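Local coordinates for protein putative esterase (Bacteroides intestinalis DSM 17393, PDB 5VOL) that acts as a carbohydrate esterase of family CE1, a ferulic acid esterase of a gut bacterium that probably cleaves ester-linked side groups from arabinoxylan, at residues T16-Y28 / W106-I120. Numbering follows the deposited sequence.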
loop_
_atom_site.group_PDB
_atom_site.type_symbol
_atom_site.label_atom_id
_atom_site.label_comp_id
_atom_site.label_asym_id
_atom_site.label_seq_id
_atom_site.Cartn_x
_atom_site.Cartn_y
_atom_site.Cartn_z
ATOM N N THR C 16 4.843 31.978 -19.014
ATOM C CA THR C 16 6.037 32.653 -18.510
ATOM C C THR C 16 5.686 33.975 -17.852
ATOM O O THR C 16 4.747 34.651 -18.255
ATOM C CB THR C 16 7.079 32.929 -19.627
ATOM O OG1 THR C 16 6.596 33.967 -20.482
ATOM C CG2 THR C 16 7.327 31.691 -20.451
ATOM N N LEU C 17 6.450 34.315 -16.823
ATOM C CA LEU C 17 6.383 35.610 -16.170
ATOM C C LEU C 17 7.732 36.311 -16.330
ATOM O O LEU C 17 8.778 35.698 -16.112
ATOM C CB LEU C 17 6.046 35.438 -14.694
ATOM C CG LEU C 17 6.141 36.694 -13.845
ATOM C CD1 LEU C 17 5.122 37.731 -14.314
ATOM C CD2 LEU C 17 5.950 36.356 -12.384
ATOM N N PHE C 18 7.739 37.581 -16.717
ATOM C CA PHE C 18 9.023 38.277 -16.769
ATOM C C PHE C 18 9.407 38.825 -15.402
ATOM O O PHE C 18 8.648 39.559 -14.790
ATOM C CB PHE C 18 9.025 39.419 -17.783
ATOM C CG PHE C 18 10.340 40.147 -17.833
ATOM C CD1 PHE C 18 11.411 39.602 -18.522
ATOM C CD2 PHE C 18 10.523 41.338 -17.142
ATOM C CE1 PHE C 18 12.642 40.253 -18.557
ATOM C CE2 PHE C 18 11.746 41.992 -17.172
ATOM C CZ PHE C 18 12.811 41.443 -17.884
ATOM N N SER C 19 10.593 38.463 -14.924
ATOM C CA SER C 19 11.059 38.928 -13.621
ATOM C C SER C 19 12.017 40.115 -13.753
ATOM O O SER C 19 13.060 40.002 -14.403
ATOM C CB SER C 19 11.754 37.797 -12.873
ATOM O OG SER C 19 12.431 38.273 -11.720
ATOM N N LYS C 20 11.663 41.231 -13.115
ATOM C CA LYS C 20 12.524 42.406 -13.030
ATOM C C LYS C 20 13.661 42.148 -12.053
ATOM O O LYS C 20 14.789 42.583 -12.279
ATOM C CB LYS C 20 11.731 43.640 -12.585
ATOM C CG LYS C 20 10.780 44.210 -13.622
ATOM C CD LYS C 20 9.870 45.250 -12.976
ATOM C CE LYS C 20 8.799 45.771 -13.926
ATOM N NZ LYS C 20 9.342 46.761 -14.900
ATOM N N VAL C 21 13.357 41.449 -10.959
ATOM C CA VAL C 21 14.387 41.054 -9.997
ATOM C C VAL C 21 15.534 40.256 -10.642
ATOM O O VAL C 21 16.708 40.450 -10.305
ATOM C CB VAL C 21 13.791 40.206 -8.853
ATOM C CG1 VAL C 21 14.900 39.620 -8.003
ATOM C CG2 VAL C 21 12.850 41.037 -8.013
ATOM N N LEU C 22 15.194 39.362 -11.569
ATOM C CA LEU C 22 16.175 38.465 -12.183
ATOM C C LEU C 22 16.597 38.921 -13.572
ATOM O O LEU C 22 17.556 38.395 -14.129
ATOM C CB LEU C 22 15.618 37.036 -12.294
ATOM C CG LEU C 22 15.201 36.366 -10.991
ATOM C CD1 LEU C 22 14.523 35.010 -11.310
ATOM C CD2 LEU C 22 16.427 36.180 -10.118
ATOM N N ASN C 23 15.854 39.875 -14.126
ATOM C CA ASN C 23 15.988 40.262 -15.527
ATOM C C ASN C 23 15.900 39.046 -16.448
ATOM O O ASN C 23 16.767 38.817 -17.302
ATOM C CB ASN C 23 17.302 41.008 -15.780
ATOM C CG ASN C 23 17.331 41.651 -17.152
ATOM O OD1 ASN C 23 16.292 42.067 -17.661
ATOM N ND2 ASN C 23 18.505 41.705 -17.770
ATOM N N SER C 24 14.832 38.272 -16.285
ATOM C CA SER C 24 14.731 36.999 -16.977
ATOM C C SER C 24 13.271 36.570 -17.109
ATOM O O SER C 24 12.488 36.731 -16.175
ATOM C CB SER C 24 15.551 35.944 -16.223
ATOM O OG SER C 24 15.452 34.653 -16.811
ATOM N N LYS C 25 12.907 36.065 -18.284
ATOM C CA LYS C 25 11.640 35.366 -18.453
ATOM C C LYS C 25 11.698 34.089 -17.617
ATOM O O LYS C 25 12.635 33.299 -17.735
ATOM C CB LYS C 25 11.379 35.034 -19.925
ATOM C CG LYS C 25 10.828 36.186 -20.743
ATOM C CD LYS C 25 10.788 35.843 -22.230
ATOM C CE LYS C 25 10.129 34.483 -22.469
ATOM N NZ LYS C 25 10.192 34.087 -23.913
ATOM N N ARG C 26 10.720 33.903 -16.746
ATOM C CA ARG C 26 10.680 32.691 -15.942
ATOM C C ARG C 26 9.471 31.859 -16.346
ATOM O O ARG C 26 8.322 32.280 -16.166
ATOM C CB ARG C 26 10.638 33.033 -14.452
ATOM C CG ARG C 26 11.977 33.487 -13.869
ATOM C CD ARG C 26 12.952 32.321 -13.746
ATOM N NE ARG C 26 13.874 32.224 -14.874
ATOM C CZ ARG C 26 14.777 31.261 -15.022
ATOM N NH1 ARG C 26 14.859 30.275 -14.129
ATOM N NH2 ARG C 26 15.594 31.272 -16.072
ATOM N N ALA C 27 9.730 30.695 -16.927
ATOM C CA ALA C 27 8.652 29.793 -17.287
ATOM C C ALA C 27 8.097 29.116 -16.031
ATOM O O ALA C 27 8.786 28.967 -15.021
ATOM C CB ALA C 27 9.129 28.748 -18.288
ATOM N N TYR C 28 6.845 28.703 -16.109
ATOM C CA TYR C 28 6.236 27.935 -15.032
ATOM C C TYR C 28 5.176 27.025 -15.622
ATOM O O TYR C 28 4.688 27.262 -16.726
ATOM C CB TYR C 28 5.630 28.859 -13.975
ATOM C CG TYR C 28 4.454 29.667 -14.486
ATOM C CD1 TYR C 28 4.639 30.930 -15.033
ATOM C CD2 TYR C 28 3.154 29.175 -14.402
ATOM C CE1 TYR C 28 3.572 31.674 -15.503
ATOM C CE2 TYR C 28 2.084 29.914 -14.863
ATOM C CZ TYR C 28 2.297 31.163 -15.410
ATOM O OH TYR C 28 1.227 31.896 -15.869
ATOM N N TRP C 106 21.488 36.640 -8.772
ATOM C CA TRP C 106 20.319 35.813 -9.056
ATOM C C TRP C 106 19.498 35.652 -7.773
ATOM O O TRP C 106 19.658 34.687 -7.029
ATOM C CB TRP C 106 20.763 34.455 -9.611
ATOM C CG TRP C 106 19.663 33.620 -10.228
ATOM C CD1 TRP C 106 19.058 32.518 -9.684
ATOM C CD2 TRP C 106 19.050 33.827 -11.502
ATOM N NE1 TRP C 106 18.110 32.022 -10.552
ATOM C CE2 TRP C 106 18.081 32.813 -11.671
ATOM C CE3 TRP C 106 19.222 34.773 -12.517
ATOM C CZ2 TRP C 106 17.298 32.718 -12.816
ATOM C CZ3 TRP C 106 18.450 34.679 -13.652
ATOM C CH2 TRP C 106 17.495 33.662 -13.793
ATOM N N LYS C 107 18.636 36.625 -7.512
ATOM C CA LYS C 107 17.912 36.687 -6.265
ATOM C C LYS C 107 16.584 35.942 -6.448
ATOM O O LYS C 107 15.522 36.556 -6.545
ATOM C CB LYS C 107 17.697 38.147 -5.845
ATOM C CG LYS C 107 18.998 38.963 -5.815
ATOM C CD LYS C 107 18.912 40.169 -4.888
ATOM C CE LYS C 107 17.742 41.031 -5.230
ATOM N NZ LYS C 107 17.321 41.905 -4.089
ATOM N N TYR C 108 16.664 34.617 -6.531
ATOM C CA TYR C 108 15.497 33.827 -6.912
ATOM C C TYR C 108 14.415 33.889 -5.846
ATOM O O TYR C 108 13.227 33.952 -6.159
ATOM C CB TYR C 108 15.890 32.367 -7.196
ATOM C CG TYR C 108 14.801 31.605 -7.920
ATOM C CD1 TYR C 108 14.731 31.603 -9.304
ATOM C CD2 TYR C 108 13.819 30.916 -7.211
ATOM C CE1 TYR C 108 13.732 30.913 -9.969
ATOM C CE2 TYR C 108 12.812 30.230 -7.866
ATOM C CZ TYR C 108 12.773 30.229 -9.241
ATOM O OH TYR C 108 11.774 29.546 -9.897
ATOM N N GLU C 109 14.810 33.890 -4.583
ATOM C CA GLU C 109 13.818 33.909 -3.517
ATOM C C GLU C 109 13.038 35.225 -3.546
ATOM O O GLU C 109 11.811 35.260 -3.345
ATOM C CB GLU C 109 14.488 33.700 -2.159
ATOM C CG GLU C 109 13.512 33.479 -0.993
ATOM C CD GLU C 109 14.199 32.923 0.242
ATOM O OE1 GLU C 109 15.167 32.157 0.075
ATOM O OE2 GLU C 109 13.784 33.251 1.380
ATOM N N THR C 110 13.746 36.321 -3.815
ATOM C CA THR C 110 13.088 37.613 -3.884
ATOM C C THR C 110 12.115 37.610 -5.055
ATOM O O THR C 110 11.014 38.151 -4.958
ATOM C CB THR C 110 14.118 38.779 -4.040
ATOM O OG1 THR C 110 14.940 38.840 -2.870
ATOM C CG2 THR C 110 13.402 40.099 -4.220
ATOM N N PHE C 111 12.516 36.978 -6.158
ATOM C CA PHE C 111 11.615 36.800 -7.294
ATOM C C PHE C 111 10.385 35.979 -6.869
ATOM O O PHE C 111 9.248 36.307 -7.211
ATOM C CB PHE C 111 12.328 36.106 -8.459
ATOM C CG PHE C 111 11.409 35.272 -9.328
ATOM C CD1 PHE C 111 10.505 35.876 -10.184
ATOM C CD2 PHE C 111 11.448 33.886 -9.270
ATOM C CE1 PHE C 111 9.661 35.118 -10.974
ATOM C CE2 PHE C 111 10.627 33.118 -10.064
ATOM C CZ PHE C 111 9.719 33.727 -10.910
ATOM N N PHE C 112 10.631 34.900 -6.133
ATOM C CA PHE C 112 9.550 33.985 -5.744
ATOM C C PHE C 112 8.484 34.713 -4.917
ATOM O O PHE C 112 7.295 34.667 -5.229
ATOM C CB PHE C 112 10.109 32.797 -4.957
ATOM C CG PHE C 112 9.065 31.769 -4.608
ATOM C CD1 PHE C 112 8.317 31.893 -3.447
ATOM C CD2 PHE C 112 8.818 30.702 -5.458
ATOM C CE1 PHE C 112 7.335 30.943 -3.119
ATOM C CE2 PHE C 112 7.840 29.749 -5.151
ATOM C CZ PHE C 112 7.098 29.874 -3.980
ATOM N N TYR C 113 8.923 35.402 -3.872
ATOM C CA TYR C 113 8.004 36.035 -2.921
ATOM C C TYR C 113 7.453 37.403 -3.301
ATOM O O TYR C 113 6.368 37.764 -2.830
ATOM C CB TYR C 113 8.678 36.155 -1.558
ATOM C CG TYR C 113 8.767 34.806 -0.927
ATOM C CD1 TYR C 113 7.639 34.213 -0.358
ATOM C CD2 TYR C 113 9.949 34.091 -0.953
ATOM C CE1 TYR C 113 7.704 32.943 0.195
ATOM C CE2 TYR C 113 10.022 32.825 -0.407
ATOM C CZ TYR C 113 8.897 32.259 0.165
ATOM O OH TYR C 113 8.982 31.001 0.704
ATOM N N THR C 114 8.167 38.174 -4.127
ATOM C CA THR C 114 7.669 39.525 -4.417
ATOM C C THR C 114 7.094 39.623 -5.814
ATOM O O THR C 114 6.381 40.575 -6.114
ATOM C CB THR C 114 8.764 40.614 -4.263
ATOM O OG1 THR C 114 9.741 40.453 -5.292
ATOM C CG2 THR C 114 9.446 40.520 -2.895
ATOM N N GLU C 115 7.402 38.655 -6.675
ATOM C CA GLU C 115 6.895 38.680 -8.051
ATOM C C GLU C 115 6.061 37.435 -8.408
ATOM O O GLU C 115 4.919 37.544 -8.872
ATOM C CB GLU C 115 8.048 38.807 -9.048
ATOM C CG GLU C 115 8.807 40.136 -9.005
ATOM C CD GLU C 115 9.910 40.200 -10.052
ATOM O OE1 GLU C 115 10.679 39.220 -10.181
ATOM O OE2 GLU C 115 10.004 41.226 -10.761
ATOM N N PHE C 116 6.640 36.254 -8.214
ATOM C CA PHE C 116 5.990 35.022 -8.675
ATOM C C PHE C 116 4.727 34.719 -7.881
ATOM O O PHE C 116 3.658 34.572 -8.458
ATOM C CB PHE C 116 6.954 33.836 -8.599
ATOM C CG PHE C 116 6.416 32.575 -9.234
ATOM C CD1 PHE C 116 6.191 32.514 -10.594
ATOM C CD2 PHE C 116 6.142 31.451 -8.463
ATOM C CE1 PHE C 116 5.707 31.351 -11.191
ATOM C CE2 PHE C 116 5.652 30.278 -9.047
ATOM C CZ PHE C 116 5.431 30.229 -10.411
ATOM N N LEU C 117 4.850 34.642 -6.560
ATOM C CA LEU C 117 3.718 34.243 -5.717
ATOM C C LEU C 117 2.512 35.190 -5.860
ATOM O O LEU C 117 1.392 34.733 -6.066
ATOM C CB LEU C 117 4.169 34.138 -4.259
ATOM C CG LEU C 117 3.183 33.531 -3.263
ATOM C CD1 LEU C 117 3.923 32.751 -2.201
ATOM C CD2 LEU C 117 2.338 34.633 -2.621
ATOM N N PRO C 118 2.731 36.521 -5.785
ATOM C CA PRO C 118 1.569 37.403 -5.968
ATOM C C PRO C 118 0.909 37.268 -7.339
ATOM O O PRO C 118 -0.317 37.294 -7.428
ATOM C CB PRO C 118 2.164 38.805 -5.781
ATOM C CG PRO C 118 3.319 38.592 -4.874
ATOM C CD PRO C 118 3.906 37.255 -5.288
ATOM N N TYR C 119 1.705 37.125 -8.389
ATOM C CA TYR C 119 1.171 37.000 -9.741
ATOM C C TYR C 119 0.359 35.712 -9.914
ATOM O O TYR C 119 -0.725 35.727 -10.497
ATOM C CB TYR C 119 2.313 37.040 -10.757
ATOM C CG TYR C 119 1.996 36.458 -12.125
ATOM C CD1 TYR C 119 2.268 35.138 -12.401
ATOM C CD2 TYR C 119 1.466 37.243 -13.147
ATOM C CE1 TYR C 119 2.011 34.591 -13.638
ATOM C CE2 TYR C 119 1.206 36.696 -14.414
ATOM C CZ TYR C 119 1.483 35.361 -14.635
ATOM O OH TYR C 119 1.251 34.755 -15.858
ATOM N N ILE C 120 0.905 34.601 -9.428
ATOM C CA ILE C 120 0.250 33.305 -9.545
ATOM C C ILE C 120 -1.067 33.290 -8.774
ATOM O O ILE C 120 -2.106 32.859 -9.290
ATOM C CB ILE C 120 1.161 32.158 -9.015
ATOM C CG1 ILE C 120 2.302 31.876 -9.983
ATOM C CG2 ILE C 120 0.361 30.874 -8.773
ATOM C CD1 ILE C 120 1.863 31.406 -11.351
HETATM O O HOH W 1 18.827 38.898 -9.296
#
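Strand 16-19, whose L17 reaches the edge of the F116 ring, passes helix 108-120 with the short axes 9.3 Å apart at closest and their directions 139° apart, and strand 24-28 returns alongside. From the helix, E115 reaches the hairpin turn, where a carboxylate suits because it can serve several donors: with CG beside its backbone N (chi1 -67°) and the chain extended beyond, OE1 accepts from S19 OG at 2.5 Å, while OE2 takes K20 N at 2.9 Å and, weakly, V21 N. Both oxygens use syn lone pairs for S19 and K20. S19 OG also accepts from L22 N, an ST motif, so a small hydroxyl joins turn to helix. L22 spreads its branches, CD2 lying over the W106 six-membered ring, 4.0 Å from its centroid, and CD1 touching F111 CG at 3.7 Å. This is the edge of an alpha/beta-hydrolase fold: the antiparallel hairpin 11-32 begins the mixed sheet, and helix 108-123 packs against it. R26 CG, beside the backbone N, lies over the face of F111; bends at chi2 and chi3 then turn the guanidinium so that the edge of W106 meets its face, CZ2 3.7 Å from R26 CZ with the planes 85° apart, and its NH1 donates a hydrogen bond to the backbone carbonyl of N88. An alanine here, lacking CG and the guanidinium, would probably open a gap beside the F111 face and the W106 edge and leave the N88 carbonyl with one donor fewer. Further along, L17 CD1 makes a CH-pi contact over the Y119 face, a branched side chain's methyl suiting a flat ring. Y28 presents one face to I120 CD1 and takes the edge of F116 in an offset edge-to-face pair, centroids 5.8 Å apart. Tyrosine suits both ends of the last link, since the rings pack while Y28 OH and Y119 OH share a 2.9 Å hydrogen bond, with Y124 and K123 as further partners of the respective hydroxyls.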